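Local coordinates for protein HTH-type transcriptional activator ampR (Citrobacter freundii, PDB 3KOS) that regulates transcription of the AmpC beta-lactamase gene as a DNA-binding LysR-family activator, of which this chain is the effector-binding domain, at residues Tyr61-Gly67 with Leu179-Thr185; Ala75-Cys79 with Trp202-Val206. One frame throughout, in Å; residues are numbered along the deposited sequence.

Contact 1 (Tyr61-Gly67 with Leu179-Thr185); sequences YTIRYGG and LGSYWIT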
ATOM      1  N   TYR A  61       8.574   1.135  18.410  1.00 10.57           N
ATOM      2  CA  TYR A  61       9.445   0.591  17.383  1.00  8.76           C
ATOM      3  C   TYR A  61       8.922   0.946  15.992  1.00  8.55           C
ATOM      4  O   TYR A  61       7.717   1.109  15.797  1.00  9.99           O
ATOM      5  CB  TYR A  61       9.463  -0.931  17.453  1.00  9.28           C
ATOM      6  CG  TYR A  61      10.439  -1.538  18.441  1.00  9.56           C
ATOM      7  CD1 TYR A  61      11.741  -1.062  18.559  1.00 12.34           C
ATOM      8  CD2 TYR A  61      10.067  -2.629  19.214  1.00 10.31           C
ATOM      9  CE1 TYR A  61      12.642  -1.650  19.449  1.00 13.23           C
ATOM     10  CE2 TYR A  61      10.953  -3.212  20.100  1.00 12.34           C
ATOM     11  CZ  TYR A  61      12.232  -2.718  20.215  1.00 13.82           C
ATOM     12  OH  TYR A  61      13.100  -3.325  21.103  1.00 14.98           O
ATOM     13  N   THR A  62       9.838   1.012  15.037  1.00  7.63           N
ATOM     14  CA  THR A  62       9.498   1.151  13.620  1.00  9.27           C
ATOM     15  C   THR A  62      10.113  -0.022  12.863  1.00 10.59           C
ATOM     16  O   THR A  62      11.304  -0.300  12.996  1.00 10.20           O
ATOM     17  CB  THR A  62      10.097   2.440  13.049  1.00 14.15           C
ATOM     18  OG1 THR A  62       9.633   3.559  13.811  1.00 13.30           O
ATOM     19  CG2 THR A  62       9.701   2.619  11.583  1.00 11.82           C
ATOM     20  N   ILE A  63       9.311  -0.736  12.081  1.00  7.46           N
ATOM     21  CA  ILE A  63       9.892  -1.745  11.213  1.00  7.39           C
ATOM     22  C   ILE A  63       9.933  -1.133   9.826  1.00  8.54           C
ATOM     23  O   ILE A  63       8.933  -0.605   9.360  1.00  7.20           O
ATOM     24  CB  ILE A  63       9.109  -3.052  11.240  1.00  7.53           C
ATOM     25  CG1 ILE A  63       9.263  -3.700  12.633  1.00  7.16           C
ATOM     26  CG2 ILE A  63       9.623  -3.976  10.141  1.00  7.88           C
ATOM     27  CD1 ILE A  63       8.437  -4.971  12.831  1.00  8.54           C
ATOM     28  N   ARG A  64      11.104  -1.168   9.197  1.00  9.55           N
ATOM     29  CA  ARG A  64      11.332  -0.405   7.983  1.00 11.29           C
ATOM     30  C   ARG A  64      12.325  -1.086   7.054  1.00  9.45           C
ATOM     31  O   ARG A  64      13.062  -1.993   7.458  1.00  9.71           O
ATOM     32  CB  ARG A  64      11.862   0.984   8.354  1.00 10.48           C
ATOM     33  CG  ARG A  64      13.240   0.949   8.969  1.00 12.47           C
ATOM     34  CD  ARG A  64      13.420   2.099   9.957  1.00 14.13           C
ATOM     35  NE  ARG A  64      13.104   3.386   9.351  1.00 19.38           N
ATOM     36  CZ  ARG A  64      13.090   4.537  10.016  1.00 22.23           C
ATOM     37  NH1 ARG A  64      12.787   5.669   9.388  1.00 15.99           N
ATOM     38  NH2 ARG A  64      13.379   4.552  11.309  1.00 17.50           N
ATOM     39  N   TYR A  65      12.353  -0.619   5.809  1.00  8.43           N
ATOM     40  CA  TYR A  65      13.293  -1.102   4.810  1.00 10.47           C
ATOM     41  C   TYR A  65      14.421  -0.091   4.695  1.00 10.96           C
ATOM     42  O   TYR A  65      14.170   1.109   4.592  1.00  9.54           O
ATOM     43  CB  TYR A  65      12.583  -1.206   3.458  1.00 11.55           C
ATOM     44  CG  TYR A  65      13.465  -1.557   2.270  1.00 12.17           C
ATOM     45  CD1 TYR A  65      14.085  -0.560   1.524  1.00 13.09           C
ATOM     46  CD2 TYR A  65      13.643  -2.879   1.873  1.00 11.01           C
ATOM     47  CE1 TYR A  65      14.871  -0.866   0.422  1.00 15.53           C
ATOM     48  CE2 TYR A  65      14.429  -3.199   0.766  1.00 11.81           C
ATOM     49  CZ  TYR A  65      15.033  -2.180   0.045  1.00 13.24           C
ATOM     50  OH  TYR A  65      15.812  -2.470  -1.047  1.00 13.93           O
ATOM     51  N   GLY A  66      15.662  -0.570   4.706  1.00 12.98           N
ATOM     52  CA  GLY A  66      16.787   0.328   4.551  1.00 14.48           C
ATOM     53  C   GLY A  66      18.134  -0.316   4.808  1.00 15.75           C
ATOM     54  O   GLY A  66      18.272  -1.542   4.750  1.00 12.78           O
ATOM     55  N   GLY A  67      19.122   0.522   5.115  1.00 16.55           N
ATOM     56  CA  GLY A  67      20.500   0.077   5.204  1.00 17.91           C
ATOM     57  C   GLY A  67      21.035  -0.064   6.616  1.00 20.65           C
ATOM     58  O   GLY A  67      22.194  -0.445   6.806  1.00 19.80           O
ATOM     59  N   LEU A 179      19.406  -3.975  -2.195  1.00 13.39           N
ATOM     60  CA  LEU A 179      19.448  -2.528  -2.067  1.00 12.91           C
ATOM     61  C   LEU A 179      18.930  -2.109  -0.693  1.00 14.40           C
ATOM     62  O   LEU A 179      18.582  -0.947  -0.475  1.00 14.94           O
ATOM     63  CB  LEU A 179      18.619  -1.862  -3.170  1.00 15.84           C
ATOM     64  CG  LEU A 179      19.094  -2.179  -4.591  1.00 20.65           C
ATOM     65  CD1 LEU A 179      18.237  -1.466  -5.638  1.00 18.30           C
ATOM     66  CD2 LEU A 179      20.559  -1.801  -4.743  1.00 19.72           C
ATOM     67  N   GLY A 180      18.888  -3.065   0.230  1.00 12.80           N
ATOM     68  CA  GLY A 180      18.391  -2.812   1.571  1.00 13.95           C
ATOM     69  C   GLY A 180      17.812  -4.065   2.203  1.00 13.98           C
ATOM     70  O   GLY A 180      17.603  -5.072   1.521  1.00 11.90           O
ATOM     71  N   SER A 181      17.567  -4.009   3.513  1.00 11.32           N
ATOM     72  CA  SER A 181      16.991  -5.137   4.245  1.00 10.46           C
ATOM     73  C   SER A 181      15.887  -4.628   5.156  1.00 11.48           C
ATOM     74  O   SER A 181      15.598  -3.440   5.180  1.00 10.18           O
ATOM     75  CB  SER A 181      18.062  -5.817   5.109  1.00 13.23           C
ATOM     76  OG  SER A 181      19.134  -6.274   4.316  1.00 16.12           O
ATOM     77  N   TYR A 182      15.272  -5.522   5.920  1.00 10.27           N
ATOM     78  CA  TYR A 182      14.284  -5.079   6.899  1.00  8.79           C
ATOM     79  C   TYR A 182      14.915  -4.994   8.278  1.00  9.57           C
ATOM     80  O   TYR A 182      15.652  -5.896   8.693  1.00 10.39           O
ATOM     81  CB  TYR A 182      13.034  -5.974   6.888  1.00  8.26           C
ATOM     82  CG  TYR A 182      12.240  -5.796   5.603  1.00  7.29           C
ATOM     83  CD1 TYR A 182      11.434  -4.674   5.408  1.00  7.92           C
ATOM     84  CD2 TYR A 182      12.323  -6.731   4.583  1.00  9.37           C
ATOM     85  CE1 TYR A 182      10.730  -4.489   4.225  1.00  9.12           C
ATOM     86  CE2 TYR A 182      11.620  -6.557   3.387  1.00  8.61           C
ATOM     87  CZ  TYR A 182      10.822  -5.438   3.220  1.00 10.75           C
ATOM     88  OH  TYR A 182      10.128  -5.250   2.033  1.00 11.34           O
ATOM     89  N   TRP A 183      14.634  -3.892   8.964  1.00  9.42           N
ATOM     90  CA  TRP A 183      15.208  -3.608  10.279  1.00 11.09           C
ATOM     91  C   TRP A 183      14.115  -3.209  11.249  1.00 11.09           C
ATOM     92  O   TRP A 183      13.059  -2.714  10.844  1.00  8.98           O
ATOM     93  CB  TRP A 183      16.173  -2.423  10.178  1.00 11.10           C
ATOM     94  CG  TRP A 183      17.330  -2.652   9.280  1.00 14.18           C
ATOM     95  CD1 TRP A 183      17.349  -2.565   7.918  1.00 12.95           C
ATOM     96  CD2 TRP A 183      18.664  -2.991   9.682  1.00 14.08           C
ATOM     97  NE1 TRP A 183      18.614  -2.841   7.446  1.00 15.41           N
ATOM     98  CE2 TRP A 183      19.438  -3.106   8.508  1.00 15.98           C
ATOM     99  CE3 TRP A 183      19.277  -3.216  10.922  1.00 17.90           C
ATOM    100  CZ2 TRP A 183      20.793  -3.427   8.536  1.00 16.67           C
ATOM    101  CZ3 TRP A 183      20.625  -3.538  10.949  1.00 17.82           C
ATOM    102  CH2 TRP A 183      21.366  -3.642   9.762  1.00 17.96           C
ATOM    103  N   ILE A 184      14.371  -3.406  12.537  1.00  9.29           N
ATOM    104  CA  ILE A 184      13.514  -2.807  13.556  1.00  9.71           C
ATOM    105  C   ILE A 184      14.321  -1.715  14.280  1.00  9.93           C
ATOM    106  O   ILE A 184      15.468  -1.934  14.652  1.00 12.58           O
ATOM    107  CB  ILE A 184      12.951  -3.867  14.542  1.00 10.35           C
ATOM    108  CG1 ILE A 184      11.923  -3.231  15.493  1.00 12.16           C
ATOM    109  CG2 ILE A 184      14.074  -4.578  15.295  1.00 13.31           C
ATOM    110  CD1 ILE A 184      11.020  -4.251  16.220  1.00 10.81           C
ATOM    111  N   THR A 185      13.737  -0.541  14.453  1.00 10.43           N
ATOM    112  CA  THR A 185      14.496   0.589  14.975  1.00 11.40           C
ATOM    113  C   THR A 185      13.787   1.302  16.121  1.00 12.70           C
ATOM    114  O   THR A 185      12.558   1.412  16.137  1.00 11.60           O
ATOM    115  CB  THR A 185      14.879   1.607  13.852  1.00 14.61           C
ATOM    116  OG1 THR A 185      13.718   2.312  13.389  1.00 11.51           O
ATOM    117  CG2 THR A 185      15.520   0.884  12.684  1.00 14.79           C
TER
HETATM  118  O   HOH W   1      11.288   3.964  16.095  1.00 12.50           O
HETATM  119  O   HOH W   2      16.846  -4.989  -1.189  1.00 14.08           O
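Thr62, Arg64 and Gly66 pair with Thr185, Trp183 and Ser181 through six backbone hydrogen bonds, two at each of three antiparallel hydrogen-bonded pairs. The straightest runs from Ser181 N to Gly66 O, 2.8 Å with 173° at the hydrogen. That same Gly66 O takes a weak second bond from Trp183 NE1 (3.0 Å), lying near the plane of the indole at its edge. On the same face Arg64 bends at chi3 and brings NH2 to 3.1 Å from Thr185 OG1.

On the opposite face, with Ile63 and Tyr65, Ile184 sends CD1 over the Tyr61 ring in a CH-pi contact, 3.8 Å from the centroid. With CG anti to the backbone N (chi1 174°), Tyr65 reaches along the strands toward Gly180, turning its edge to the face of Tyr182 in a T-shaped pair with planes at 68°. Tyr65 CZ comes to 3.7 Å from Gly180 CA, and the backbone there takes a conformation suited to glycine. A water joins Tyr65 OH (2.7 Å) to Leu179 N and Gly180 O.

Farther out, Trp70 makes a cation-pi contact with Arg64 and an edge-to-face pair with Trp183, Tyr61 OH is hydrogen-bonded to Ser200 OG, and Tyr182 OH to a bound MES molecule, probably from the crystallisation liquor. The two strands lie centrally in the sheet of this LysR effector-binding domain, flanked by strands 12-19 and 73-86, with Phe22 of helix 20-37 against Ile63 and Tyr182.

Contact 2 (Ala75-Cys79 with Trp202-Val206); sequences AQYLC and WLTGV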
ATOM      1  N   ALA A  75      19.271   0.275  15.714  1.00 18.37           N
ATOM      2  CA  ALA A  75      18.702  -0.566  14.666  1.00 18.88           C
ATOM      3  C   ALA A  75      19.119  -2.022  14.812  1.00 21.73           C
ATOM      4  O   ALA A  75      20.287  -2.318  15.065  1.00 20.74           O
ATOM      5  CB  ALA A  75      19.110  -0.038  13.290  1.00 16.87           C
ATOM      6  N   GLN A  76      18.159  -2.927  14.650  1.00 16.51           N
ATOM      7  CA  GLN A  76      18.436  -4.354  14.677  1.00 16.63           C
ATOM      8  C   GLN A  76      17.958  -5.031  13.393  1.00 15.43           C
ATOM      9  O   GLN A  76      16.832  -4.820  12.954  1.00 15.47           O
ATOM     10  CB  GLN A  76      17.797  -5.006  15.909  1.00 18.96           C
ATOM     11  CG  GLN A  76      17.917  -6.518  15.915  1.00 24.51           C
ATOM     12  CD  GLN A  76      17.888  -7.104  17.315  1.00 35.86           C
ATOM     13  OE1 GLN A  76      17.086  -6.692  18.161  1.00 35.52           O
ATOM     14  NE2 GLN A  76      18.764  -8.077  17.568  1.00 36.41           N
ATOM     15  N   TYR A  77      18.826  -5.830  12.785  1.00 14.49           N
ATOM     16  CA  TYR A  77      18.536  -6.484  11.512  1.00 16.20           C
ATOM     17  C   TYR A  77      17.451  -7.530  11.708  1.00 13.08           C
ATOM     18  O   TYR A  77      17.487  -8.302  12.671  1.00 14.91           O
ATOM     19  CB  TYR A  77      19.817  -7.124  10.965  1.00 15.58           C
ATOM     20  CG  TYR A  77      19.703  -7.842   9.631  1.00 15.63           C
ATOM     21  CD1 TYR A  77      19.368  -9.185   9.573  1.00 17.05           C
ATOM     22  CD2 TYR A  77      19.980  -7.183   8.440  1.00 15.84           C
ATOM     23  CE1 TYR A  77      19.286  -9.850   8.363  1.00 17.87           C
ATOM     24  CE2 TYR A  77      19.914  -7.844   7.220  1.00 16.19           C
ATOM     25  CZ  TYR A  77      19.566  -9.180   7.194  1.00 17.69           C
ATOM     26  OH  TYR A  77      19.494  -9.847   5.989  1.00 21.02           O
ATOM     27  N   LEU A  78      16.465  -7.541  10.811  1.00 10.97           N
ATOM     28  CA  LEU A  78      15.401  -8.538  10.876  1.00 10.89           C
ATOM     29  C   LEU A  78      15.623  -9.623   9.843  1.00 12.25           C
ATOM     30  O   LEU A  78      15.775 -10.788  10.185  1.00 13.16           O
ATOM     31  CB  LEU A  78      14.017  -7.900  10.676  1.00  9.61           C
ATOM     32  CG  LEU A  78      13.586  -6.895  11.751  1.00  9.94           C
ATOM     33  CD1 LEU A  78      12.240  -6.286  11.383  1.00  8.99           C
ATOM     34  CD2 LEU A  78      13.522  -7.571  13.124  1.00  9.79           C
ATOM     35  N   CYS A  79      15.634  -9.243   8.570  1.00 12.45           N
ATOM     36  CA  CYS A  79      15.813 -10.228   7.511  1.00 12.88           C
ATOM     37  C   CYS A  79      16.167  -9.550   6.192  1.00 14.45           C
ATOM     38  O   CYS A  79      15.999  -8.331   6.034  1.00 11.51           O
ATOM     39  CB  CYS A  79      14.553 -11.093   7.348  1.00 11.36           C
ATOM     40  SG  CYS A  79      13.122 -10.209   6.626  1.00 14.24           S
ATOM     41  N   TRP A 202      11.471 -12.071  20.310  1.00 14.18           N
ATOM     42  CA  TRP A 202      10.572 -13.012  19.656  1.00 14.38           C
ATOM     43  C   TRP A 202      10.726 -12.963  18.133  1.00 15.87           C
ATOM     44  O   TRP A 202      10.819 -13.998  17.469  1.00 15.53           O
ATOM     45  CB  TRP A 202       9.117 -12.720  20.011  1.00 14.16           C
ATOM     46  CG  TRP A 202       8.181 -13.414  19.071  1.00 15.76           C
ATOM     47  CD1 TRP A 202       7.820 -14.734  19.101  1.00 14.94           C
ATOM     48  CD2 TRP A 202       7.508 -12.838  17.946  1.00 12.73           C
ATOM     49  NE1 TRP A 202       6.961 -15.010  18.069  1.00 16.30           N
ATOM     50  CE2 TRP A 202       6.755 -13.866  17.341  1.00 14.73           C
ATOM     51  CE3 TRP A 202       7.468 -11.553  17.392  1.00 12.34           C
ATOM     52  CZ2 TRP A 202       5.966 -13.647  16.209  1.00 12.94           C
ATOM     53  CZ3 TRP A 202       6.682 -11.335  16.261  1.00 12.26           C
ATOM     54  CH2 TRP A 202       5.949 -12.379  15.682  1.00 11.15           C
ATOM     55  N   LEU A 203      10.741 -11.755  17.585  1.00 13.64           N
ATOM     56  CA  LEU A 203      10.742 -11.592  16.127  1.00 14.66           C
ATOM     57  C   LEU A 203      12.059 -12.062  15.496  1.00 17.47           C
ATOM     58  O   LEU A 203      12.061 -12.848  14.554  1.00 17.97           O
ATOM     59  CB  LEU A 203      10.430 -10.140  15.744  1.00 14.50           C
ATOM     60  CG  LEU A 203      10.300  -9.839  14.244  1.00 12.96           C
ATOM     61  CD1 LEU A 203       9.363 -10.829  13.548  1.00 11.24           C
ATOM     62  CD2 LEU A 203       9.814  -8.406  14.049  1.00 12.11           C
ATOM     63  N   THR A 204      13.184 -11.590  16.013  1.00 19.81           N
ATOM     64  CA  THR A 204      14.461 -12.057  15.487  1.00 22.22           C
ATOM     65  C   THR A 204      14.557 -13.578  15.666  1.00 22.93           C
ATOM     66  O   THR A 204      15.106 -14.285  14.823  1.00 26.10           O
ATOM     67  CB  THR A 204      15.650 -11.343  16.148  1.00 23.66           C
ATOM     68  OG1 THR A 204      15.537 -11.460  17.564  1.00 21.21           O
ATOM     69  CG2 THR A 204      15.662  -9.869  15.778  1.00 24.98           C
ATOM     70  N   GLY A 205      13.985 -14.085  16.748  1.00 22.95           N
ATOM     71  CA  GLY A 205      13.999 -15.511  17.006  1.00 24.00           C
ATOM     72  C   GLY A 205      13.164 -16.306  16.022  1.00 28.63           C
ATOM     73  O   GLY A 205      13.599 -17.336  15.511  1.00 29.43           O
ATOM     74  N   VAL A 206      11.957 -15.824  15.748  1.00 24.43           N
ATOM     75  CA  VAL A 206      11.023 -16.554  14.912  1.00 22.55           C
ATOM     76  C   VAL A 206      11.438 -16.477  13.445  1.00 28.40           C
ATOM     77  O   VAL A 206      11.077 -17.340  12.646  1.00 30.33           O
ATOM     78  CB  VAL A 206       9.588 -16.056  15.099  1.00 20.22           C
ATOM     79  CG1 VAL A 206       9.350 -14.772  14.288  1.00 20.25           C
ATOM     80  CG2 VAL A 206       8.596 -17.134  14.699  1.00 28.99           C
TER
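Leu78 and Leu203 meet methyl to methyl, CD2 to CD2 at 3.9 Å, their side chains crossing at about a right angle. This is the interior part of the contact, and both leucines are buried. Leu203, its CG swung to the far side from its own N (chi1 -176°), reaches from helix 194-209 toward the sheet. Ile63 touches both leucines, and Phe22 of helix 20-37 adds to the packing around Leu78. Branched aliphatic side chains suit this place, where a helix lies against a strand with axes 8.6 Å apart and inclined at 40°.

The neighbouring side borders solvent. Thr204 presents its methyl, CG2, which lies 3.9 Å from Gln76 CD and equally far from Tyr77 O. Gln76 is solvent-exposed, and the extended chain beyond CG lays its aliphatic part and amide carbon against that methyl. Threonine fits this border well: its methyl packs on Gln76 and on Tyr77 O of the strand, while OG1 turns back to bond Ser200 O one helical turn earlier.

Leu78 and Cys79 form a classic beta bulge opposite Tyr182 on the adjoining strand. No hydrogen bond or salt bridge joins 75-79 to 202-206 directly, so the helix is held here by van der Waals and hydrophobic contact rather than by directional bonds.

From the N terminus, after strands 12-19 and 41-48, the chain lays down strand 61-66 and then, after a short loop, strand 73-86, the first halves of contacts 1 and 2. Over ninety residues follow, including the two-stranded parallel sheet 106-109/133-136, before strand 181-187 returns to close contact 1. Helix 194-209 then closes contact 2. The two loops therefore cross rather than nest. Strand 181-187 lies between 61-66 and 73-86, and backbone bonds from Leu78 N to Tyr182 O and Gln76 N to Ile184 O probably couple the contacts directly. Contact 1 joins strands within the main sheet; contact 2 fixes the C-terminal helix to one of its faces.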